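6-phospho-beta-glucosidase (Thermotoga maritima, PDB 1UP7) hydrolyses cellobiose 6'-phosphate to glucose 6-phosphate and glucose, using NAD(+) and a manganese ion in each subunit. Local coordinates at residues A[4-8]-A[67-73]; A[79-83]-A[121-126]. All coordinates share one frame; numbering follows the deposited sequence.

Contact 1: residues A[4-8]-A[67-73]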
ATOM      1  N   ARG A   4      -0.874 -16.419  36.997  1.00 20.91           N
ATOM      2  CA  ARG A   4      -2.140 -15.935  37.522  1.00 20.32           C
ATOM      3  C   ARG A   4      -3.032 -15.371  36.418  1.00 18.86           C
ATOM      4  O   ARG A   4      -2.570 -14.616  35.575  1.00 18.50           O
ATOM      5  CB  ARG A   4      -1.894 -14.874  38.601  1.00 20.42           C
ATOM      6  CG  ARG A   4      -3.197 -14.242  39.070  1.00 22.76           C
ATOM      7  CD  ARG A   4      -3.060 -12.883  39.659  1.00 24.07           C
ATOM      8  NE  ARG A   4      -2.810 -12.955  41.096  1.00 25.48           N
ATOM      9  CZ  ARG A   4      -2.920 -11.907  41.930  1.00 27.57           C
ATOM     10  NH1 ARG A   4      -3.279 -10.685  41.455  1.00 25.52           N
ATOM     11  NH2 ARG A   4      -2.658 -12.083  43.230  1.00 23.20           N
ATOM     12  N   ILE A   5      -4.305 -15.745  36.441  1.00 18.15           N
ATOM     13  CA  ILE A   5      -5.306 -15.195  35.513  1.00 17.47           C
ATOM     14  C   ILE A   5      -6.286 -14.281  36.260  1.00 17.50           C
ATOM     15  O   ILE A   5      -6.900 -14.707  37.236  1.00 17.54           O
ATOM     16  CB  ILE A   5      -6.101 -16.328  34.809  1.00 17.31           C
ATOM     17  CG1 ILE A   5      -5.192 -17.339  34.083  1.00 16.48           C
ATOM     18  CG2 ILE A   5      -7.180 -15.759  33.871  1.00 15.67           C
ATOM     19  CD1 ILE A   5      -5.996 -18.559  33.587  1.00 15.17           C
ATOM     20  N   ALA A   6      -6.433 -13.039  35.804  1.00 17.20           N
ATOM     21  CA  ALA A   6      -7.470 -12.158  36.347  1.00 17.33           C
ATOM     22  C   ALA A   6      -8.733 -12.190  35.485  1.00 17.30           C
ATOM     23  O   ALA A   6      -8.665 -12.244  34.248  1.00 17.43           O
ATOM     24  CB  ALA A   6      -6.966 -10.702  36.507  1.00 16.61           C
ATOM     25  N   VAL A   7      -9.881 -12.184  36.155  1.00 16.83           N
ATOM     26  CA  VAL A   7     -11.173 -12.181  35.497  1.00 16.43           C
ATOM     27  C   VAL A   7     -11.958 -10.937  35.940  1.00 16.83           C
ATOM     28  O   VAL A   7     -12.321 -10.808  37.127  1.00 16.50           O
ATOM     29  CB  VAL A   7     -12.004 -13.468  35.796  1.00 15.84           C
ATOM     30  CG1 VAL A   7     -13.387 -13.386  35.116  1.00 14.47           C
ATOM     31  CG2 VAL A   7     -11.281 -14.712  35.391  1.00 14.38           C
ATOM     32  N   ILE A   8     -12.208 -10.032  34.993  1.00 16.39           N
ATOM     33  CA  ILE A   8     -12.838  -8.744  35.290  1.00 15.93           C
ATOM     34  C   ILE A   8     -14.317  -8.831  34.860  1.00 16.52           C
ATOM     35  O   ILE A   8     -14.638  -8.968  33.674  1.00 16.03           O
ATOM     36  CB  ILE A   8     -12.078  -7.577  34.590  1.00 15.24           C
ATOM     37  CG1 ILE A   8     -10.559  -7.743  34.731  1.00 15.09           C
ATOM     38  CG2 ILE A   8     -12.512  -6.228  35.116  1.00 14.08           C
ATOM     39  CD1 ILE A   8     -10.021  -7.827  36.145  1.00 12.86           C
ATOM     40  N   PHE A  67      -9.762  -3.472  40.934  1.00 17.47           N
ATOM     41  CA  PHE A  67      -9.223  -3.854  39.647  1.00 17.84           C
ATOM     42  C   PHE A  67      -7.703  -4.044  39.734  1.00 18.11           C
ATOM     43  O   PHE A  67      -7.173  -5.051  39.255  1.00 17.73           O
ATOM     44  CB  PHE A  67      -9.602  -2.808  38.584  1.00 17.28           C
ATOM     45  CG  PHE A  67      -9.088  -3.146  37.230  1.00 17.72           C
ATOM     46  CD1 PHE A  67      -7.807  -2.770  36.857  1.00 15.29           C
ATOM     47  CD2 PHE A  67      -9.857  -3.885  36.340  1.00 15.46           C
ATOM     48  CE1 PHE A  67      -7.307  -3.120  35.608  1.00 15.87           C
ATOM     49  CE2 PHE A  67      -9.348  -4.216  35.090  1.00 16.17           C
ATOM     50  CZ  PHE A  67      -8.065  -3.828  34.736  1.00 14.37           C
ATOM     51  N   GLU A  68      -7.019  -3.070  40.337  1.00 18.50           N
ATOM     52  CA  GLU A  68      -5.559  -3.073  40.390  1.00 19.44           C
ATOM     53  C   GLU A  68      -5.049  -4.346  41.081  1.00 18.53           C
ATOM     54  O   GLU A  68      -4.131  -5.004  40.612  1.00 18.01           O
ATOM     55  CB  GLU A  68      -5.043  -1.815  41.099  1.00 20.02           C
ATOM     56  CG  GLU A  68      -3.518  -1.709  41.038  1.00 24.75           C
ATOM     57  CD  GLU A  68      -2.994  -0.259  41.085  1.00 31.22           C
ATOM     58  OE1 GLU A  68      -3.687   0.658  40.528  1.00 31.82           O
ATOM     59  OE2 GLU A  68      -1.878  -0.052  41.675  1.00 31.85           O
ATOM     60  N   GLY A  69      -5.690  -4.689  42.194  1.00 18.32           N
ATOM     61  CA  GLY A  69      -5.363  -5.883  42.953  1.00 17.94           C
ATOM     62  C   GLY A  69      -5.558  -7.175  42.163  1.00 17.91           C
ATOM     63  O   GLY A  69      -4.874  -8.166  42.406  1.00 17.63           O
ATOM     64  N   ALA A  70      -6.481  -7.159  41.208  1.00 17.41           N
ATOM     65  CA  ALA A  70      -6.716  -8.322  40.393  1.00 17.33           C
ATOM     66  C   ALA A  70      -5.628  -8.507  39.325  1.00 17.40           C
ATOM     67  O   ALA A  70      -5.171  -9.635  39.125  1.00 17.03           O
ATOM     68  CB  ALA A  70      -8.145  -8.295  39.796  1.00 16.11           C
ATOM     69  N   VAL A  71      -5.190  -7.410  38.701  1.00 17.36           N
ATOM     70  CA  VAL A  71      -4.343  -7.470  37.517  1.00 17.66           C
ATOM     71  C   VAL A  71      -2.849  -7.350  37.793  1.00 18.47           C
ATOM     72  O   VAL A  71      -2.035  -7.692  36.931  1.00 18.74           O
ATOM     73  CB  VAL A  71      -4.761  -6.406  36.488  1.00 17.79           C
ATOM     74  CG1 VAL A  71      -6.218  -6.583  36.105  1.00 16.86           C
ATOM     75  CG2 VAL A  71      -4.460  -4.970  37.016  1.00 16.32           C
ATOM     76  N   VAL A  72      -2.489  -6.912  38.999  1.00 19.25           N
ATOM     77  CA  VAL A  72      -1.106  -6.557  39.337  1.00 19.77           C
ATOM     78  C   VAL A  72      -0.082  -7.658  39.024  1.00 20.79           C
ATOM     79  O   VAL A  72       1.003  -7.365  38.462  1.00 21.78           O
ATOM     80  CB  VAL A  72      -0.985  -6.027  40.819  1.00 20.21           C
ATOM     81  CG1 VAL A  72      -1.276  -7.134  41.868  1.00 18.30           C
ATOM     82  CG2 VAL A  72       0.380  -5.387  41.071  1.00 19.78           C
ATOM     83  N   ASP A  73      -0.397  -8.906  39.373  1.00 20.83           N
ATOM     84  CA  ASP A  73       0.536 -10.007  39.101  1.00 21.42           C
ATOM     85  C   ASP A  73       0.002 -10.994  38.051  1.00 20.79           C
ATOM     86  O   ASP A  73       0.427 -12.158  37.996  1.00 20.52           O
ATOM     87  CB  ASP A  73       0.880 -10.757  40.388  1.00 22.63           C
ATOM     88  CG  ASP A  73       1.683  -9.910  41.356  1.00 26.39           C
ATOM     89  OD1 ASP A  73       2.656  -9.232  40.904  1.00 29.69           O
ATOM     90  OD2 ASP A  73       1.401  -9.856  42.583  1.00 29.26           O
TER
HETATM   91  O   HOH W   1       0.963 -14.578  36.793  1.00 35.71           O

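Contact 2: residues A[79-83]-A[121-126]. With NAD (nicotinamide-adenine-dinucleotide), chain I.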
ATOM      1  N   PHE A  79     -11.401  -9.555  30.088  1.00 17.60           N
ATOM      2  CA  PHE A  79     -12.478  -8.562  30.158  1.00 17.40           C
ATOM      3  C   PHE A  79     -13.787  -9.232  29.813  1.00 17.85           C
ATOM      4  O   PHE A  79     -13.989  -9.667  28.670  1.00 18.19           O
ATOM      5  CB  PHE A  79     -12.266  -7.414  29.158  1.00 17.05           C
ATOM      6  CG  PHE A  79     -11.267  -6.402  29.590  1.00 15.96           C
ATOM      7  CD1 PHE A  79     -10.520  -6.575  30.772  1.00 13.30           C
ATOM      8  CD2 PHE A  79     -11.041  -5.276  28.806  1.00 14.85           C
ATOM      9  CE1 PHE A  79      -9.567  -5.634  31.158  1.00 13.77           C
ATOM     10  CE2 PHE A  79     -10.100  -4.303  29.196  1.00 13.66           C
ATOM     11  CZ  PHE A  79      -9.366  -4.489  30.376  1.00 14.08           C
ATOM     12  N   GLN A  80     -14.696  -9.258  30.776  1.00 17.85           N
ATOM     13  CA  GLN A  80     -15.956  -9.972  30.623  1.00 17.95           C
ATOM     14  C   GLN A  80     -17.066  -9.218  31.390  1.00 17.86           C
ATOM     15  O   GLN A  80     -18.083  -9.776  31.804  1.00 18.15           O
ATOM     16  CB  GLN A  80     -15.705 -11.418  31.065  1.00 17.99           C
ATOM     17  CG  GLN A  80     -16.628 -11.967  32.031  1.00 20.34           C
ATOM     18  CD  GLN A  80     -16.165 -13.260  32.671  1.00 18.96           C
ATOM     19  OE1 GLN A  80     -15.442 -14.037  32.077  1.00 21.25           O
ATOM     20  NE2 GLN A  80     -16.668 -13.526  33.863  1.00 16.67           N
ATOM     21  N   PHE A  81     -16.857  -7.924  31.544  1.00 17.46           N
ATOM     22  CA  PHE A  81     -17.815  -7.019  32.197  1.00 17.35           C
ATOM     23  C   PHE A  81     -18.720  -6.308  31.188  1.00 17.25           C
ATOM     24  O   PHE A  81     -18.356  -6.103  30.047  1.00 17.56           O
ATOM     25  CB  PHE A  81     -17.082  -5.973  33.066  1.00 16.31           C
ATOM     26  CG  PHE A  81     -16.062  -5.171  32.322  1.00 15.27           C
ATOM     27  CD1 PHE A  81     -14.763  -5.649  32.164  1.00 12.45           C
ATOM     28  CD2 PHE A  81     -16.404  -3.931  31.760  1.00 15.30           C
ATOM     29  CE1 PHE A  81     -13.809  -4.898  31.467  1.00 13.54           C
ATOM     30  CE2 PHE A  81     -15.462  -3.181  31.056  1.00 13.68           C
ATOM     31  CZ  PHE A  81     -14.164  -3.675  30.899  1.00 14.25           C
ATOM     32  N   ARG A  82     -19.906  -5.937  31.622  1.00 17.34           N
ATOM     33  CA  ARG A  82     -20.822  -5.197  30.779  1.00 17.23           C
ATOM     34  C   ARG A  82     -20.936  -3.768  31.299  1.00 17.20           C
ATOM     35  O   ARG A  82     -21.585  -3.542  32.309  1.00 17.36           O
ATOM     36  CB  ARG A  82     -22.192  -5.869  30.791  1.00 17.07           C
ATOM     37  CG  ARG A  82     -23.210  -5.311  29.793  1.00 17.14           C
ATOM     38  CD  ARG A  82     -24.598  -5.931  29.952  1.00 16.95           C
ATOM     39  NE  ARG A  82     -24.599  -7.358  29.660  1.00 18.00           N
ATOM     40  CZ  ARG A  82     -24.619  -7.869  28.428  1.00 18.70           C
ATOM     41  NH1 ARG A  82     -24.655  -7.062  27.355  1.00 18.82           N
ATOM     42  NH2 ARG A  82     -24.607  -9.178  28.270  1.00 15.79           N
ATOM     43  N   PRO A  83     -20.315  -2.804  30.628  1.00 16.78           N
ATOM     44  CA  PRO A  83     -20.469  -1.402  31.022  1.00 17.19           C
ATOM     45  C   PRO A  83     -21.950  -1.000  31.013  1.00 17.86           C
ATOM     46  O   PRO A  83     -22.650  -1.223  30.021  1.00 18.44           O
ATOM     47  CB  PRO A  83     -19.657  -0.634  29.963  1.00 17.29           C
ATOM     48  CG  PRO A  83     -18.685  -1.683  29.372  1.00 16.41           C
ATOM     49  CD  PRO A  83     -19.440  -2.965  29.459  1.00 16.12           C
ATOM     50  N   ILE A 121     -14.110   3.083  30.477  1.00 18.09           N
ATOM     51  CA  ILE A 121     -13.757   1.997  31.371  1.00 17.85           C
ATOM     52  C   ILE A 121     -12.566   1.219  30.828  1.00 18.01           C
ATOM     53  O   ILE A 121     -11.629   0.962  31.602  1.00 17.68           O
ATOM     54  CB  ILE A 121     -14.996   1.108  31.671  1.00 18.05           C
ATOM     55  CG1 ILE A 121     -16.040   1.896  32.477  1.00 17.83           C
ATOM     56  CG2 ILE A 121     -14.617  -0.115  32.479  1.00 18.50           C
ATOM     57  CD1 ILE A 121     -17.520   1.339  32.324  1.00 16.35           C
ATOM     58  N   VAL A 122     -12.547   0.895  29.521  1.00 18.04           N
ATOM     59  CA  VAL A 122     -11.388   0.185  28.996  1.00 18.82           C
ATOM     60  C   VAL A 122     -10.115   1.055  29.000  1.00 19.56           C
ATOM     61  O   VAL A 122      -9.016   0.536  29.244  1.00 19.76           O
ATOM     62  CB  VAL A 122     -11.616  -0.593  27.644  1.00 19.45           C
ATOM     63  CG1 VAL A 122     -13.060  -1.074  27.473  1.00 17.39           C
ATOM     64  CG2 VAL A 122     -11.130   0.162  26.489  1.00 19.79           C
ATOM     65  N   GLU A 123     -10.275   2.371  28.802  1.00 19.58           N
ATOM     66  CA  GLU A 123      -9.156   3.290  28.825  1.00 20.49           C
ATOM     67  C   GLU A 123      -8.455   3.221  30.168  1.00 20.18           C
ATOM     68  O   GLU A 123      -7.228   3.074  30.243  1.00 20.14           O
ATOM     69  CB  GLU A 123      -9.617   4.733  28.558  1.00 21.22           C
ATOM     70  CG  GLU A 123      -8.931   5.319  27.351  1.00 24.86           C
ATOM     71  CD  GLU A 123      -9.360   6.723  27.018  1.00 29.52           C
ATOM     72  OE1 GLU A 123     -10.545   7.064  27.245  1.00 28.39           O
ATOM     73  OE2 GLU A 123      -8.474   7.482  26.522  1.00 32.91           O
ATOM     74  N   GLU A 124      -9.250   3.293  31.230  1.00 19.68           N
ATOM     75  CA  GLU A 124      -8.739   3.252  32.596  1.00 19.58           C
ATOM     76  C   GLU A 124      -8.096   1.896  32.894  1.00 18.74           C
ATOM     77  O   GLU A 124      -6.967   1.830  33.416  1.00 18.55           O
ATOM     78  CB  GLU A 124      -9.886   3.564  33.582  1.00 19.88           C
ATOM     79  CG  GLU A 124      -9.431   4.077  34.952  1.00 26.39           C
ATOM     80  CD  GLU A 124     -10.447   3.753  36.070  1.00 33.30           C
ATOM     81  OE1 GLU A 124     -11.396   4.580  36.328  1.00 35.19           O
ATOM     82  OE2 GLU A 124     -10.306   2.662  36.693  1.00 34.63           O
ATOM     83  N   TYR A 125      -8.798   0.824  32.528  1.00 18.09           N
ATOM     84  CA  TYR A 125      -8.336  -0.531  32.776  1.00 17.66           C
ATOM     85  C   TYR A 125      -7.047  -0.885  32.008  1.00 18.04           C
ATOM     86  O   TYR A 125      -6.118  -1.435  32.615  1.00 18.25           O
ATOM     87  CB  TYR A 125      -9.475  -1.537  32.493  1.00 17.47           C
ATOM     88  CG  TYR A 125     -10.593  -1.599  33.544  1.00 15.41           C
ATOM     89  CD1 TYR A 125     -10.495  -0.907  34.781  1.00 14.50           C
ATOM     90  CD2 TYR A 125     -11.734  -2.379  33.310  1.00 14.94           C
ATOM     91  CE1 TYR A 125     -11.502  -0.999  35.757  1.00 11.72           C
ATOM     92  CE2 TYR A 125     -12.749  -2.491  34.265  1.00 13.22           C
ATOM     93  CZ  TYR A 125     -12.635  -1.788  35.479  1.00 14.80           C
ATOM     94  OH  TYR A 125     -13.650  -1.914  36.388  1.00 12.21           O
ATOM     95  N   VAL A 126      -6.972  -0.560  30.711  1.00 18.09           N
ATOM     96  CA  VAL A 126      -5.776  -0.835  29.917  1.00 17.94           C
ATOM     97  C   VAL A 126      -4.607  -0.013  30.476  1.00 18.81           C
ATOM     98  O   VAL A 126      -3.483  -0.507  30.577  1.00 18.85           O
ATOM     99  CB  VAL A 126      -6.008  -0.525  28.408  1.00 18.07           C
ATOM    100  CG1 VAL A 126      -4.676  -0.403  27.665  1.00 15.22           C
ATOM    101  CG2 VAL A 126      -6.988  -1.574  27.777  1.00 15.63           C
TER
HETATM  102  PA  NAD I1416     -23.368  -9.134  32.742  1.00 39.58           P
HETATM  103  O1A NAD I1416     -24.413  -8.093  32.799  1.00 39.58           O
HETATM  104  O2A NAD I1416     -23.621 -10.381  33.617  1.00 42.49           O
HETATM  105  O5B NAD I1416     -22.015  -8.375  33.208  1.00 36.88           O
HETATM  106  C5B NAD I1416     -20.937  -9.119  33.713  1.00 31.06           C
HETATM  107  C4B NAD I1416     -20.443  -8.512  35.019  1.00 27.54           C
HETATM  108  O4B NAD I1416     -19.758  -7.286  34.774  1.00 29.02           O
HETATM  109  C3B NAD I1416     -21.530  -8.197  36.040  1.00 26.05           C
HETATM  110  O3B NAD I1416     -21.295  -8.998  37.188  1.00 21.96           O
HETATM  111  C2B NAD I1416     -21.350  -6.710  36.355  1.00 25.76           C
HETATM  112  O2B NAD I1416     -21.528  -6.426  37.727  1.00 23.91           O
HETATM  113  C1B NAD I1416     -19.895  -6.512  35.970  1.00 26.16           C
HETATM  114  N9A NAD I1416     -19.507  -5.135  35.680  1.00 26.81           N
HETATM  115  C8A NAD I1416     -20.231  -4.112  35.099  1.00 24.99           C
HETATM  116  N7A NAD I1416     -19.401  -3.049  35.019  1.00 27.63           N
HETATM  117  C5A NAD I1416     -18.177  -3.375  35.473  1.00 25.50           C
HETATM  118  C6A NAD I1416     -16.986  -2.676  35.626  1.00 27.10           C
HETATM  119  N6A NAD I1416     -16.874  -1.400  35.270  1.00 24.93           N
HETATM  120  N1A NAD I1416     -15.886  -3.325  36.172  1.00 26.83           N
HETATM  121  C2A NAD I1416     -15.978  -4.646  36.576  1.00 25.65           C
HETATM  122  N3A NAD I1416     -17.170  -5.317  36.446  1.00 25.38           N
HETATM  123  C4A NAD I1416     -18.240  -4.688  35.909  1.00 26.29           C
HETATM  124  O3  NAD I1416     -23.244  -9.541  31.190  1.00 39.74           O
HETATM  125  PN  NAD I1416     -22.644 -10.879  30.547  1.00 36.98           P
HETATM  126  O1N NAD I1416     -23.792 -11.443  29.793  1.00 41.41           O
HETATM  127  O2N NAD I1416     -21.914 -11.705  31.485  1.00 39.33           O
HETATM  128  O5D NAD I1416     -21.522 -10.354  29.535  1.00 39.15           O
HETATM  129  C5D NAD I1416     -20.532  -9.394  29.857  1.00 36.12           C
HETATM  130  C4D NAD I1416     -19.965  -8.839  28.541  1.00 37.30           C
HETATM  131  O4D NAD I1416     -19.352  -9.845  27.734  1.00 36.78           O
HETATM  132  C3D NAD I1416     -21.046  -8.221  27.667  1.00 35.07           C
HETATM  133  O3D NAD I1416     -20.477  -7.065  27.129  1.00 35.30           O
HETATM  134  C2D NAD I1416     -21.309  -9.257  26.579  1.00 35.83           C
HETATM  135  O2D NAD I1416     -21.757  -8.730  25.342  1.00 33.84           O
HETATM  136  C1D NAD I1416     -20.005 -10.014  26.472  1.00 37.91           C
HETATM  137  N1N NAD I1416     -20.259 -11.456  26.407  1.00 43.50           N
HETATM  138  C2N NAD I1416     -19.573 -12.210  27.332  1.00 44.47           C
HETATM  139  C3N NAD I1416     -19.711 -13.575  27.389  1.00 47.55           C
HETATM  140  C7N NAD I1416     -18.942 -14.337  28.443  1.00 50.35           C
HETATM  141  O7N NAD I1416     -18.251 -15.539  28.164  1.00 51.89           O
HETATM  142  N7N NAD I1416     -18.911 -13.831  29.685  1.00 52.29           N
HETATM  143  C4N NAD I1416     -20.579 -14.173  26.471  1.00 49.80           C
HETATM  144  C5N NAD I1416     -21.286 -13.420  25.512  1.00 47.38           C
HETATM  145  C6N NAD I1416     -21.113 -12.036  25.492  1.00 46.00           C

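Contact 1: residues A[4-8]-A[67-73]
Arg4 reaches from the start of strand 4-8 to helix 67-71, where its NH1 meets two carbonyl oxygens. The bond to Gly69 O is 3.1 Å long, with NH1 tilted 18° from the plane of that carbonyl. The bond from NH1 to Ala70 O is 3.2 Å, and here the donor stands well above the carbonyl plane. Both bonds are bent at the hydrogen. One nitrogen thus serves two backbone carbonyls. Arg4 CG lies anti to its own N (chi1 174°), and a bend at chi3 brings NH1 to the carbonyls. The rest of the guanidinium is also satisfied: NE forms a salt bridge with Glu33, and NH2 has a hydrogen-bond partner outside the two segments. Asp73 CB lies over one face of the group, toward its margin. The Asp73 carboxylate is nearby but makes no direct contact with the charge.

A water links the two backbones beyond this point. It accepts from Arg4 N and donates to Asp73 O at 2.8 Å.

Further along the strand the contact is mostly apolar. Ala6 CB packs on Ala70 CB at 4.2 Å and also touches Ala70 O. Ile8 CG2 lies in the plane of the Phe67 ring, at its edge, 3.7 Å from CD2. Ile8 CD1 reaches Ala70 CB and Val71 CG1, and Val71 CG1 in turn lies over a face of the Phe67 ring.

The axes of helix 67-71 and strand 4-8 run at 150° to each other, roughly antiparallel. Helix 67-71 links strand 60-63 to strand 76-79 and packs on 4-8 on the way. This is a beta-alpha-beta crossover of a Rossmann fold, with strand order 3-2-1-4-5-6, which binds NAD here.

Contact 2: residues A[79-83]-A[121-126]
The adenine end of the NAD pocket lies where the loop 79-83 packs on helix 109-131. Phe81 and Tyr125 form an offset edge-to-face pair, with planes at 84° and centroids 5.3 Å apart. Tyr125 brings its CD2-CE2 edge over the CE1-CZ side of a Phe81 face, with Tyr125 CD2 3.7 Å from Phe81 CZ. Phe81 CG sits between the backbone N and the carbonyl carbon (chi1 56°), which sets the ring against the helix while CB touches the adenine at C4A. The Tyr125 hydroxyl donates to NAD N1A at 2.7 Å, with N1A near the plane of the phenol ring. Ile121 CG2 meets Phe81 CE2 at 3.5 Å, and its CD1 touches Pro83 CB. Phe79 CZ packs on Tyr125 CB at 3.6 Å, and Phe81 CE1 lies over one face of the Phe79 ring.

Arg82 turns away from the helix and grips the pyrophosphate. NE bonds to NAD O3 at 3.0 Å and to O1A of one phosphate; NH2 bonds to O1N of the other at 2.8 Å. NAD C3D lies over the centre of the guanidinium, and NH1 forms a salt bridge with Glu105. A leucine here would probably leave the pyrophosphate without these donors and break the salt bridge to Glu105.

Phe79 ends strand 76-79 and touches Ile137 and Asn139 of the neighbouring strand 136-139. Val122 of the helix packs on Ile147 and Phe150 of helix 144-155, while Tyr125 leans on Ile8 of strand 4-8.

How the contacts relate
From the N terminus, strand 4-8 opens the parallel sheet. The chain then builds strands 33-37 and 60-63 before helix 67-71 returns to it, and contact 1 closes that loop. Strand 76-79 follows at once and leads into the loop 79-83. The chain runs on through helix 85-94 to helix 109-131, where contact 2 closes a second, shorter loop. The two loops lie in series, neither nested nor crossed. In space they touch: Ile8 O probably accepts a hydrogen bond from Gln80 N, and the Phe67 and Tyr125 rings stack. Together they join the sheet, both helices and the NAD pocket.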